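Flagellar basal body protein (Helicobacter pylori, PDB 5NPY) probably builds the flagellar hook, the flexible joint that passes torque from the rotary motor to the filament. Local coordinates at residues G95-G100 against A503-L508; G100-G105 against S115-N120; Y145-K150 against N172-L177; E485-I490 against E549-F554. One frame throughout, in Å; residues are numbered along the deposited sequence.

Contact 1. Residues G95-G100 against A503-L508; sequences GWFVIG and ARIGIL
W96 and L508 form an isolated antiparallel bridge, a hydrogen-bonded pair that joins residues 95-100, which run into strand 97-100, to strand 499-509 across some 400 residues of chain. L508 N donates to W96 O at 3.0 Å in the carbonyl plane, with an N-H...O angle of 160°. The return bond, W96 N to L508 O, is short but bent and weak. G95, just before it, has a positive phi that suits glycine, and its CA packs against L508 O. Past the bridge the strands splay apart, and a water takes over: it accepts from V98 N at 2.7 Å and hydrogen-bonds to G506 O at 2.8 Å. Branched and aromatic residues fill the flanks. V98 CG2, beside its own backbone N, presses on L508 CD1 at a tight 3.4 Å, the two side chains crossing nearly at right angles. The F97 ring meets I505 CG2 through CD1 at 3.6 Å, and I507 CD1 lies at 3.8 Å from that same CD1. The W96 indole keeps its CD1 edge at L508 O, while NE1 bonds to D513. Y145 of strand 143-148, backbone-bonded to both V98 and G506, lies between the diverging strands of this beta-rich FlgE-family D1 region.

Contact 2. Residues G100-G105 against S115-N120; sequences GPNKNG and SKKQDN
The aliphatic chain of K117 folds over G105, between two loops that lead into and out of the hairpin of strands 107-109 and 114-116, with K117 CD 3.2 Å from G105 CA. That spacing is tight and the K117 torsions are unusual (chi1 19°), so the exact path of the methylenes is doubtful, but a glycine is consistent with so close an approach. At the other end P101 CD lies 3.0 Å from D119 O, the proline offering only carbon to that carbonyl. Next to it, at the start of 100-105, G100 CA lies 3.9 Å from N120 ND2. The N120 amide can fold back this way because its CG stands beside its own backbone N (chi1 -88°).

The next shell fixes these groups. K117 NZ bonds to E106 O, and it also donates to N120 OD1 at 3.1 Å, coming from above the amide plane. N120 ND2 in turn makes a weak bond to I99 O. K116 NZ, on the same strand end, reaches Q118 O at 2.6 Å, well above the carbonyl plane. Across from them, residues N102 to G105 make a type II turn closed by a weak bond from G105 N to N102 O, with N104 at the positive-phi position that asparagine tolerates well. Y143 and Y145 of strand 143-148 pack against these loops.

No hydrogen bond crosses directly between the two segments: they meet by van der Waals packing, while polar links run just outside, from K117 NZ to E106 O and weakly from N120 ND2 to I99 O.

Contact 3. Residues Y145-K150 against N172-L177; sequences YGIDLK and NTLSPL
S175 O accepts the backbone N-H of G146 at 2.8 Å, with an N-H...O angle of 163°, and the CA of Y145 approaches the same oxygen at 3.2 Å. The answering bond, S175 N to G146 O, also measures 2.8 Å and lies in the carbonyl plane. Together they make a short antiparallel bridge between strands 143-148 and 173-176 of the hook protein's D1 region; the axes of 145-148 and 173-176 stand 107° apart, consistent with pairing limited to two residue pairs. G146 suits the crossing: L177 CD2 sits 3.7 Å from G146 C, and L177 CD1 occupies the space where a CB on G146 would have to stand.

The side chains of the bridged pairs diverge, yet P176 CD still reaches the Y145 ring, 4.2 Å from its centroid and nearly over its centre, a CH-pi contact of the proline with one face of the tyrosine. Y145 CG stands beside its backbone N (chi1 -76°), which sets the ring alongside the proline. I147 CG1 meets L174 CD2 at 4.0 Å; its branched apolar chain suits this buried position, which also touches R504 and W546.

Farther along, D148 touches S175 OG through its CB at 3.5 Å. Its OD1 takes the backbone N-H of K150 at 2.8 Å, an Asx turn in which the donor stands above the carboxylate plane.

Contact 4. Residues E485-I490 against E549-F554; sequences EENGVI and EGKLKF
L552 and N487 carry this contact, in which a long loop before strand 555-559 packs on the tip of the beta hairpin of strands 477-484 and 489-494. The tip is a type I turn, E485 to G488, with a G1-type bulge: G488 N bonds to E485 O at 2.9 Å and E485 N to V489 O at 3.0 Å. G488 has the positive phi such a bulge requires, a conformation natural for glycine.

Van der Waals contact comes first. The leucine points at the turn, with L552 CD1 3.5 Å from N487 CA. The same methyl, L552 CD1, lies 3.7 Å from E486 O. L552 CG sits beside its own backbone N (chi1 -78°), so one methyl packs on the turn's backbone while W546 packs against the side chain. The amide of N487 packs against the backbone of G550 to L552, with N487 CG 4.0 Å from L552 N.

Polar links run through R504 of the neighbouring strand, which ties both partners by weak bonds through NH2 to N487 O and through NH1 to G550 O. G550, like G488, takes backbone angles suited to glycine, and its carbonyl faces the turn.

The clear salt bridge lies within 549-554; just before it, D547 accepts the backbone N-H of K551, holding the loop locally. K551 NZ pairs with the poorly ordered E549, reaching OE1 at 2.9 Å from the syn side, 30° out of the carboxylate plane.

Overall arrangement
From the N terminus, contact 1 opens first at 95-100 but closes only at 503-508, so it embraces contacts 2 and 3. Contact 2 shares G100 with it and ties together two successive loops only ten residues apart. Contact 3 follows in series, bringing 145-150 against 172-177. Strand 143-148 then lies between the two partners of contact 1, while Y145 also touches the loops of contact 2. Contact 4 crosses contact 1: it opens at 485-490, before 503-508, and closes at 549-554. Strand 489-494 pairs with 499-509, which pairs in turn with 143-148 and so joins the C-terminal part to the D1 region. Contacts 2 and 4 stand farthest apart, with centres about 23 Å from each other.

Contact 1. Residues G95-G100 against A503-L508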
loop_
_atom_site.group_PDB
_atom_site.type_symbol
_atom_site.label_atom_id
_atom_site.label_comp_id
_atom_site.label_asym_id
_atom_site.label_seq_id
_atom_site.Cartn_x
_atom_site.Cartn_y
_atom_site.Cartn_z
ATOM N N GLY A 95 -39.986 1.107 -19.970
ATOM C CA GLY A 95 -39.060 0.021 -20.238
ATOM C C GLY A 95 -39.510 -1.343 -19.747
ATOM O O GLY A 95 -40.565 -1.482 -19.116
ATOM N N TRP A 96 -38.693 -2.359 -20.025
ATOM C CA TRP A 96 -39.083 -3.748 -19.844
ATOM C C TRP A 96 -37.924 -4.559 -19.304
ATOM O O TRP A 96 -36.772 -4.339 -19.688
ATOM C CB TRP A 96 -39.531 -4.376 -21.163
ATOM C CG TRP A 96 -40.592 -3.591 -21.848
ATOM C CD1 TRP A 96 -40.426 -2.532 -22.695
ATOM C CD2 TRP A 96 -41.994 -3.794 -21.730
ATOM N NE1 TRP A 96 -41.645 -2.065 -23.112
ATOM C CE2 TRP A 96 -42.624 -2.825 -22.533
ATOM C CE3 TRP A 96 -42.781 -4.704 -21.022
ATOM C CZ2 TRP A 96 -44.000 -2.746 -22.650
ATOM C CZ3 TRP A 96 -44.149 -4.622 -21.140
ATOM C CH2 TRP A 96 -44.744 -3.649 -21.947
ATOM N N PHE A 97 -38.244 -5.499 -18.420
ATOM C CA PHE A 97 -37.346 -6.614 -18.172
ATOM C C PHE A 97 -37.221 -7.435 -19.447
ATOM O O PHE A 97 -38.107 -7.419 -20.306
ATOM C CB PHE A 97 -37.865 -7.483 -17.018
ATOM C CG PHE A 97 -37.821 -6.798 -15.672
ATOM C CD1 PHE A 97 -36.661 -6.186 -15.227
ATOM C CD2 PHE A 97 -38.947 -6.748 -14.863
ATOM C CE1 PHE A 97 -36.615 -5.551 -14.001
ATOM C CE2 PHE A 97 -38.908 -6.111 -13.629
ATOM C CZ PHE A 97 -37.744 -5.510 -13.199
ATOM N N VAL A 98 -36.103 -8.145 -19.580
ATOM C CA VAL A 98 -35.833 -8.977 -20.748
ATOM C C VAL A 98 -35.657 -10.409 -20.296
ATOM O O VAL A 98 -34.918 -10.671 -19.339
ATOM C CB VAL A 98 -34.575 -8.534 -21.501
ATOM C CG1 VAL A 98 -34.645 -9.068 -22.906
ATOM C CG2 VAL A 98 -34.414 -7.028 -21.432
ATOM N N ILE A 99 -36.319 -11.332 -20.990
ATOM C CA ILE A 99 -36.263 -12.755 -20.673
ATOM C C ILE A 99 -36.293 -13.570 -21.961
ATOM O O ILE A 99 -36.613 -13.068 -23.039
ATOM C CB ILE A 99 -37.417 -13.204 -19.762
ATOM C CG1 ILE A 99 -38.727 -13.131 -20.530
ATOM C CG2 ILE A 99 -37.475 -12.360 -18.488
ATOM C CD1 ILE A 99 -39.871 -13.567 -19.700
ATOM N N GLY A 100 -35.981 -14.854 -21.824
ATOM C CA GLY A 100 -35.894 -15.746 -22.955
ATOM C C GLY A 100 -35.882 -17.196 -22.520
ATOM O O GLY A 100 -35.614 -17.516 -21.357
ATOM N N ALA A 503 -23.347 -8.637 -11.805
ATOM C CA ALA A 503 -24.292 -8.605 -12.916
ATOM C C ALA A 503 -25.115 -7.326 -12.829
ATOM O O ALA A 503 -24.990 -6.543 -11.882
ATOM C CB ALA A 503 -25.205 -9.838 -12.910
ATOM N N ARG A 504 -25.951 -7.112 -13.849
ATOM C CA ARG A 504 -27.040 -6.147 -13.754
ATOM C C ARG A 504 -28.230 -6.667 -14.536
ATOM O O ARG A 504 -28.074 -7.432 -15.491
ATOM C CB ARG A 504 -26.663 -4.754 -14.264
ATOM C CG ARG A 504 -26.642 -4.602 -15.775
ATOM C CD ARG A 504 -26.110 -3.226 -16.132
ATOM N NE ARG A 504 -27.000 -2.173 -15.636
ATOM C CZ ARG A 504 -26.643 -0.905 -15.467
ATOM N NH1 ARG A 504 -25.403 -0.513 -15.726
ATOM N NH2 ARG A 504 -27.522 -0.030 -15.019
ATOM N N ILE A 505 -29.420 -6.249 -14.107
ATOM C CA ILE A 505 -30.664 -6.673 -14.743
ATOM C C ILE A 505 -30.813 -5.966 -16.082
ATOM O O ILE A 505 -30.702 -4.736 -16.172
ATOM C CB ILE A 505 -31.865 -6.377 -13.832
ATOM C CG1 ILE A 505 -31.681 -7.029 -12.459
ATOM C CG2 ILE A 505 -33.163 -6.865 -14.480
ATOM C CD1 ILE A 505 -31.752 -8.541 -12.482
ATOM N N GLY A 506 -31.069 -6.746 -17.130
ATOM C CA GLY A 506 -31.388 -6.157 -18.417
ATOM C C GLY A 506 -32.634 -5.289 -18.344
ATOM O O GLY A 506 -33.614 -5.618 -17.666
ATOM N N ILE A 507 -32.575 -4.148 -19.034
ATOM C CA ILE A 507 -33.700 -3.237 -19.201
ATOM C C ILE A 507 -33.654 -2.731 -20.635
ATOM O O ILE A 507 -32.595 -2.323 -21.118
ATOM C CB ILE A 507 -33.656 -2.051 -18.212
ATOM C CG1 ILE A 507 -33.886 -2.517 -16.777
ATOM C CG2 ILE A 507 -34.713 -1.013 -18.566
ATOM C CD1 ILE A 507 -35.343 -2.810 -16.452
ATOM N N LEU A 508 -34.786 -2.776 -21.323
ATOM C CA LEU A 508 -34.881 -2.287 -22.691
ATOM C C LEU A 508 -36.140 -1.444 -22.832
ATOM O O LEU A 508 -37.180 -1.762 -22.244
ATOM C CB LEU A 508 -34.900 -3.431 -23.716
ATOM C CG LEU A 508 -33.648 -4.312 -23.762
ATOM C CD1 LEU A 508 -33.937 -5.582 -24.520
ATOM C CD2 LEU A 508 -32.479 -3.568 -24.399
HETATM O O HOH W 1 -34.352 -8.319 -17.493
#

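Contact 2. Residues G100-G105 against S115-N120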
loop_
_atom_site.group_PDB
_atom_site.type_symbol
_atom_site.label_atom_id
_atom_site.label_comp_id
_atom_site.label_asym_id
_atom_site.label_seq_id
_atom_site.Cartn_x
_atom_site.Cartn_y
_atom_site.Cartn_z
ATOM N N GLY A 100 -35.981 -14.854 -21.824
ATOM C CA GLY A 100 -35.894 -15.746 -22.955
ATOM C C GLY A 100 -35.882 -17.196 -22.520
ATOM O O GLY A 100 -35.614 -17.516 -21.357
ATOM N N PRO A 101 -36.165 -18.104 -23.458
ATOM C CA PRO A 101 -36.329 -19.525 -23.113
ATOM C C PRO A 101 -35.059 -20.368 -23.065
ATOM O O PRO A 101 -35.153 -21.550 -22.699
ATOM C CB PRO A 101 -37.243 -20.025 -24.242
ATOM C CG PRO A 101 -36.831 -19.206 -25.416
ATOM C CD PRO A 101 -36.515 -17.832 -24.864
ATOM N N ASN A 102 -33.891 -19.815 -23.402
ATOM C CA ASN A 102 -32.679 -20.603 -23.608
ATOM C C ASN A 102 -31.605 -20.126 -22.639
ATOM O O ASN A 102 -31.153 -18.979 -22.720
ATOM C CB ASN A 102 -32.218 -20.497 -25.070
ATOM C CG ASN A 102 -30.829 -21.089 -25.324
ATOM O OD1 ASN A 102 -30.059 -21.371 -24.412
ATOM N ND2 ASN A 102 -30.515 -21.287 -26.601
ATOM N N LYS A 103 -31.201 -21.012 -21.728
ATOM C CA LYS A 103 -30.023 -20.800 -20.895
ATOM C C LYS A 103 -28.781 -21.136 -21.699
ATOM O O LYS A 103 -28.638 -22.275 -22.152
ATOM C CB LYS A 103 -30.098 -21.667 -19.641
ATOM C CG LYS A 103 -28.772 -22.095 -19.062
ATOM C CD LYS A 103 -28.871 -23.532 -18.570
ATOM C CE LYS A 103 -29.307 -24.442 -19.711
ATOM N NZ LYS A 103 -29.659 -25.821 -19.284
ATOM N N ASN A 104 -27.885 -20.146 -21.820
ATOM C CA ASN A 104 -26.721 -20.030 -22.705
ATOM C C ASN A 104 -27.073 -19.130 -23.886
ATOM O O ASN A 104 -26.349 -19.084 -24.886
ATOM C CB ASN A 104 -26.095 -21.386 -23.117
ATOM C CG ASN A 104 -26.911 -22.182 -24.165
ATOM O OD1 ASN A 104 -27.423 -21.645 -25.150
ATOM N ND2 ASN A 104 -27.025 -23.487 -23.929
ATOM N N GLY A 105 -28.192 -18.402 -23.781
ATOM C CA GLY A 105 -28.579 -17.468 -24.817
ATOM C C GLY A 105 -27.923 -16.100 -24.707
ATOM O O GLY A 105 -27.276 -15.777 -23.719
ATOM N N SER A 115 -29.026 -8.103 -32.629
ATOM C CA SER A 115 -28.895 -9.491 -32.999
ATOM C C SER A 115 -29.411 -10.413 -31.926
ATOM O O SER A 115 -29.506 -10.025 -30.794
ATOM C CB SER A 115 -27.459 -9.799 -33.268
ATOM O OG SER A 115 -27.141 -9.370 -34.548
ATOM N N LYS A 116 -29.699 -11.659 -32.283
ATOM C CA LYS A 116 -30.262 -12.592 -31.327
ATOM C C LYS A 116 -30.021 -14.064 -31.595
ATOM O O LYS A 116 -29.660 -14.424 -32.685
ATOM C CB LYS A 116 -31.751 -12.398 -31.381
ATOM C CG LYS A 116 -32.450 -12.424 -30.063
ATOM C CD LYS A 116 -33.712 -11.595 -30.162
ATOM C CE LYS A 116 -34.956 -12.442 -30.369
ATOM N NZ LYS A 116 -34.764 -13.645 -31.223
ATOM N N LYS A 117 -30.235 -14.912 -30.592
ATOM C CA LYS A 117 -30.144 -16.353 -30.770
ATOM C C LYS A 117 -31.447 -17.112 -31.003
ATOM O O LYS A 117 -31.649 -17.716 -32.052
ATOM C CB LYS A 117 -29.644 -17.043 -29.514
ATOM C CG LYS A 117 -29.780 -16.221 -28.262
ATOM C CD LYS A 117 -30.659 -16.855 -27.205
ATOM C CE LYS A 117 -31.607 -15.865 -26.574
ATOM N NZ LYS A 117 -31.436 -14.488 -27.059
ATOM N N GLN A 118 -32.320 -17.095 -29.997
ATOM C CA GLN A 118 -33.632 -17.685 -30.067
ATOM C C GLN A 118 -34.462 -16.527 -29.583
ATOM O O GLN A 118 -34.029 -15.398 -29.503
ATOM C CB GLN A 118 -33.899 -18.960 -29.238
ATOM C CG GLN A 118 -34.906 -19.974 -29.834
ATOM C CD GLN A 118 -34.448 -20.682 -31.149
ATOM O OE1 GLN A 118 -33.994 -21.846 -31.144
ATOM N NE2 GLN A 118 -34.606 -19.983 -32.281
ATOM N N ASP A 119 -35.685 -16.819 -29.257
ATOM C CA ASP A 119 -36.594 -15.795 -28.860
ATOM C C ASP A 119 -36.276 -15.092 -27.575
ATOM O O ASP A 119 -35.595 -15.598 -26.720
ATOM C CB ASP A 119 -37.979 -16.396 -28.844
ATOM C CG ASP A 119 -38.219 -17.236 -30.047
ATOM O OD1 ASP A 119 -39.148 -18.050 -30.047
ATOM O OD2 ASP A 119 -37.454 -17.071 -31.002
ATOM N N ASN A 120 -36.773 -13.877 -27.500
ATOM C CA ASN A 120 -36.634 -13.042 -26.357
ATOM C C ASN A 120 -37.949 -12.424 -26.094
ATOM O O ASN A 120 -38.695 -12.147 -26.985
ATOM C CB ASN A 120 -35.645 -11.951 -26.628
ATOM C CG ASN A 120 -34.276 -12.370 -26.303
ATOM O OD1 ASN A 120 -33.353 -12.053 -26.997
ATOM N ND2 ASN A 120 -34.147 -13.141 -25.258
#

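Contact 3. Residues Y145-K150 against N172-L177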
loop_
_atom_site.group_PDB
_atom_site.type_symbol
_atom_site.label_atom_id
_atom_site.label_comp_id
_atom_site.label_asym_id
_atom_site.label_seq_id
_atom_site.Cartn_x
_atom_site.Cartn_y
_atom_site.Cartn_z
ATOM N N TYR A 145 -32.498 -11.930 -18.589
ATOM C CA TYR A 145 -31.310 -11.464 -19.303
ATOM C C TYR A 145 -30.760 -10.186 -18.687
ATOM O O TYR A 145 -31.518 -9.277 -18.318
ATOM C CB TYR A 145 -31.601 -11.209 -20.788
ATOM C CG TYR A 145 -31.707 -12.466 -21.609
ATOM C CD1 TYR A 145 -32.459 -13.535 -21.140
ATOM C CD2 TYR A 145 -31.069 -12.594 -22.847
ATOM C CE1 TYR A 145 -32.573 -14.694 -21.844
ATOM C CE2 TYR A 145 -31.190 -13.781 -23.584
ATOM C CZ TYR A 145 -31.953 -14.824 -23.058
ATOM O OH TYR A 145 -32.133 -16.031 -23.689
ATOM N N GLY A 146 -29.432 -10.120 -18.617
ATOM C CA GLY A 146 -28.727 -8.942 -18.168
ATOM C C GLY A 146 -27.270 -9.011 -18.557
ATOM O O GLY A 146 -26.856 -9.867 -19.343
ATOM N N ILE A 147 -26.488 -8.088 -18.000
ATOM C CA ILE A 147 -25.041 -8.112 -18.182
ATOM C C ILE A 147 -24.466 -9.131 -17.202
ATOM O O ILE A 147 -24.399 -8.883 -15.996
ATOM C CB ILE A 147 -24.409 -6.733 -17.970
ATOM C CG1 ILE A 147 -25.018 -5.672 -18.899
ATOM C CG2 ILE A 147 -22.900 -6.824 -18.173
ATOM C CD1 ILE A 147 -24.213 -5.408 -20.177
ATOM N N ASP A 148 -24.062 -10.284 -17.715
ATOM C CA ASP A 148 -23.322 -11.260 -16.927
ATOM C C ASP A 148 -21.855 -10.847 -16.942
ATOM O O ASP A 148 -21.220 -10.858 -18.002
ATOM C CB ASP A 148 -23.530 -12.657 -17.510
ATOM C CG ASP A 148 -22.808 -13.746 -16.727
ATOM O OD1 ASP A 148 -22.164 -13.438 -15.694
ATOM O OD2 ASP A 148 -22.911 -14.927 -17.142
ATOM N N LEU A 149 -21.314 -10.453 -15.778
ATOM C CA LEU A 149 -19.896 -10.102 -15.711
ATOM C C LEU A 149 -19.004 -11.333 -15.789
ATOM O O LEU A 149 -17.803 -11.200 -16.055
ATOM C CB LEU A 149 -19.581 -9.312 -14.437
ATOM C CG LEU A 149 -20.008 -7.839 -14.358
ATOM C CD1 LEU A 149 -19.518 -7.179 -13.066
ATOM C CD2 LEU A 149 -19.486 -7.075 -15.556
ATOM N N LYS A 150 -19.575 -12.516 -15.572
ATOM C CA LYS A 150 -18.868 -13.787 -15.706
ATOM C C LYS A 150 -17.735 -13.879 -14.695
ATOM O O LYS A 150 -16.614 -14.287 -15.008
ATOM C CB LYS A 150 -18.373 -14.003 -17.137
ATOM C CG LYS A 150 -19.507 -14.065 -18.150
ATOM C CD LYS A 150 -19.081 -14.705 -19.464
ATOM C CE LYS A 150 -20.265 -14.852 -20.422
ATOM N NZ LYS A 150 -20.832 -13.527 -20.839
ATOM N N ASN A 172 -23.383 -4.033 -24.145
ATOM C CA ASN A 172 -24.605 -4.131 -24.934
ATOM C C ASN A 172 -25.018 -5.565 -25.242
ATOM O O ASN A 172 -25.905 -5.769 -26.075
ATOM C CB ASN A 172 -24.455 -3.364 -26.253
ATOM C CG ASN A 172 -23.600 -4.113 -27.268
ATOM O OD1 ASN A 172 -22.748 -4.936 -26.912
ATOM N ND2 ASN A 172 -23.827 -3.828 -28.547
ATOM N N THR A 173 -24.401 -6.560 -24.621
ATOM C CA THR A 173 -24.746 -7.957 -24.863
ATOM C C THR A 173 -25.323 -8.560 -23.589
ATOM O O THR A 173 -24.628 -8.651 -22.571
ATOM C CB THR A 173 -23.533 -8.749 -25.339
ATOM O OG1 THR A 173 -23.164 -8.299 -26.650
ATOM C CG2 THR A 173 -23.845 -10.241 -25.371
ATOM N N LEU A 174 -26.585 -8.979 -23.659
ATOM C CA LEU A 174 -27.322 -9.502 -22.516
ATOM C C LEU A 174 -27.416 -11.017 -22.603
ATOM O O LEU A 174 -27.565 -11.573 -23.695
ATOM C CB LEU A 174 -28.726 -8.896 -22.464
ATOM C CG LEU A 174 -28.752 -7.377 -22.636
ATOM C CD1 LEU A 174 -30.193 -6.845 -22.648
ATOM C CD2 LEU A 174 -27.906 -6.687 -21.550
ATOM N N SER A 175 -27.352 -11.679 -21.452
ATOM C CA SER A 175 -27.437 -13.133 -21.396
ATOM C C SER A 175 -28.115 -13.517 -20.088
ATOM O O SER A 175 -28.381 -12.655 -19.240
ATOM C CB SER A 175 -26.044 -13.773 -21.524
ATOM O OG SER A 175 -25.281 -13.648 -20.338
ATOM N N PRO A 176 -28.441 -14.803 -19.903
ATOM C CA PRO A 176 -29.041 -15.225 -18.634
ATOM C C PRO A 176 -28.094 -15.019 -17.465
ATOM O O PRO A 176 -26.900 -15.313 -17.553
ATOM C CB PRO A 176 -29.327 -16.711 -18.859
ATOM C CG PRO A 176 -29.542 -16.812 -20.303
ATOM C CD PRO A 176 -28.528 -15.883 -20.902
ATOM N N LEU A 177 -28.642 -14.508 -16.364
ATOM C CA LEU A 177 -27.876 -14.291 -15.143
ATOM C C LEU A 177 -27.894 -15.544 -14.278
ATOM O O LEU A 177 -28.941 -16.172 -14.096
ATOM C CB LEU A 177 -28.442 -13.104 -14.361
ATOM C CG LEU A 177 -28.509 -11.834 -15.204
ATOM C CD1 LEU A 177 -28.865 -10.627 -14.338
ATOM C CD2 LEU A 177 -27.192 -11.607 -15.971
#

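Contact 4. Residues E485-I490 against E549-F554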
loop_
_atom_site.group_PDB
_atom_site.type_symbol
_atom_site.label_atom_id
_atom_site.label_comp_id
_atom_site.label_asym_id
_atom_site.label_seq_id
_atom_site.Cartn_x
_atom_site.Cartn_y
_atom_site.Cartn_z
ATOM N N GLU A 485 -28.876 -2.338 -6.638
ATOM C CA GLU A 485 -29.046 -0.893 -6.657
ATOM C C GLU A 485 -30.257 -0.497 -7.490
ATOM O O GLU A 485 -30.823 -1.293 -8.247
ATOM C CB GLU A 485 -27.799 -0.206 -7.219
ATOM C CG GLU A 485 -26.695 -0.076 -6.200
ATOM C CD GLU A 485 -27.230 0.372 -4.856
ATOM O OE1 GLU A 485 -27.782 1.493 -4.777
ATOM O OE2 GLU A 485 -27.117 -0.407 -3.886
ATOM N N GLU A 486 -30.639 0.773 -7.359
ATOM C CA GLU A 486 -31.726 1.307 -8.169
ATOM C C GLU A 486 -31.397 1.311 -9.661
ATOM O O GLU A 486 -32.292 1.569 -10.477
ATOM C CB GLU A 486 -32.089 2.720 -7.698
ATOM C CG GLU A 486 -32.669 2.783 -6.291
ATOM C CD GLU A 486 -33.394 4.091 -6.012
ATOM O OE1 GLU A 486 -34.369 4.077 -5.231
ATOM O OE2 GLU A 486 -32.993 5.130 -6.583
ATOM N N ASN A 487 -30.151 1.022 -10.032
ATOM C CA ASN A 487 -29.753 0.856 -11.421
ATOM C C ASN A 487 -29.717 -0.599 -11.858
ATOM O O ASN A 487 -29.250 -0.888 -12.959
ATOM C CB ASN A 487 -28.389 1.495 -11.650
ATOM C CG ASN A 487 -28.497 2.976 -11.917
ATOM O OD1 ASN A 487 -27.585 3.576 -12.468
ATOM N ND2 ASN A 487 -29.629 3.572 -11.544
ATOM N N GLY A 488 -30.194 -1.520 -11.028
ATOM C CA GLY A 488 -30.168 -2.922 -11.381
ATOM C C GLY A 488 -28.831 -3.593 -11.206
ATOM O O GLY A 488 -28.726 -4.797 -11.464
ATOM N N VAL A 489 -27.812 -2.866 -10.751
ATOM C CA VAL A 489 -26.490 -3.447 -10.580
ATOM C C VAL A 489 -26.489 -4.351 -9.354
ATOM O O VAL A 489 -26.909 -3.948 -8.261
ATOM C CB VAL A 489 -25.433 -2.338 -10.478
ATOM C CG1 VAL A 489 -24.056 -2.932 -10.189
ATOM C CG2 VAL A 489 -25.402 -1.534 -11.770
ATOM N N ILE A 490 -26.010 -5.581 -9.532
ATOM C CA ILE A 490 -26.102 -6.637 -8.529
ATOM C C ILE A 490 -24.708 -6.893 -7.977
ATOM O O ILE A 490 -23.817 -7.349 -8.707
ATOM C CB ILE A 490 -26.696 -7.924 -9.127
ATOM C CG1 ILE A 490 -28.065 -7.629 -9.756
ATOM C CG2 ILE A 490 -26.747 -9.061 -8.076
ATOM C CD1 ILE A 490 -28.698 -8.829 -10.423
ATOM N N GLU A 549 -22.788 6.057 -19.140
ATOM C CA GLU A 549 -22.254 6.054 -17.799
ATOM C C GLU A 549 -22.658 4.820 -17.019
ATOM O O GLU A 549 -22.045 4.486 -16.012
ATOM C CB GLU A 549 -22.726 7.267 -17.039
ATOM C CG GLU A 549 -22.950 8.459 -17.907
ATOM C CD GLU A 549 -23.874 9.433 -17.259
ATOM O OE1 GLU A 549 -23.534 9.924 -16.163
ATOM O OE2 GLU A 549 -24.949 9.701 -17.822
ATOM N N GLY A 550 -23.678 4.130 -17.490
ATOM C CA GLY A 550 -24.189 2.996 -16.775
ATOM C C GLY A 550 -25.331 3.418 -15.879
ATOM O O GLY A 550 -25.603 2.780 -14.897
ATOM N N LYS A 551 -25.989 4.514 -16.218
ATOM C CA LYS A 551 -27.086 5.008 -15.452
ATOM C C LYS A 551 -28.295 4.754 -16.288
ATOM O O LYS A 551 -28.318 5.071 -17.456
ATOM C CB LYS A 551 -26.913 6.494 -15.197
ATOM C CG LYS A 551 -28.005 7.127 -14.356
ATOM C CD LYS A 551 -27.724 8.599 -14.060
ATOM C CE LYS A 551 -27.428 9.390 -15.314
ATOM N NZ LYS A 551 -26.229 10.232 -15.174
ATOM N N LEU A 552 -29.314 4.170 -15.691
ATOM C CA LEU A 552 -30.519 3.871 -16.412
ATOM C C LEU A 552 -31.115 5.176 -16.863
ATOM O O LEU A 552 -31.188 6.122 -16.107
ATOM C CB LEU A 552 -31.481 3.098 -15.519
ATOM C CG LEU A 552 -31.207 1.616 -15.327
ATOM C CD1 LEU A 552 -31.921 1.076 -14.166
ATOM C CD2 LEU A 552 -31.589 0.884 -16.522
ATOM N N LYS A 553 -31.566 5.225 -18.096
ATOM C CA LYS A 553 -32.096 6.461 -18.626
ATOM C C LYS A 553 -33.543 6.801 -18.391
ATOM O O LYS A 553 -33.883 7.936 -18.251
ATOM C CB LYS A 553 -31.844 6.508 -20.104
ATOM C CG LYS A 553 -30.444 6.540 -20.473
ATOM C CD LYS A 553 -30.315 6.485 -21.957
ATOM C CE LYS A 553 -30.373 5.092 -22.438
ATOM N NZ LYS A 553 -30.491 5.023 -23.879
ATOM N N PHE A 554 -34.382 5.800 -18.327
ATOM C CA PHE A 554 -35.801 5.981 -18.225
ATOM C C PHE A 554 -36.501 5.480 -16.990
ATOM O O PHE A 554 -37.697 5.573 -16.890
ATOM C CB PHE A 554 -36.421 5.320 -19.446
ATOM C CG PHE A 554 -35.636 5.512 -20.699
ATOM C CD1 PHE A 554 -35.436 6.755 -21.204
ATOM C CD2 PHE A 554 -35.070 4.453 -21.349
ATOM C CE1 PHE A 554 -34.699 6.947 -22.338
ATOM C CE2 PHE A 554 -34.337 4.630 -22.491
ATOM C CZ PHE A 554 -34.154 5.882 -22.989
#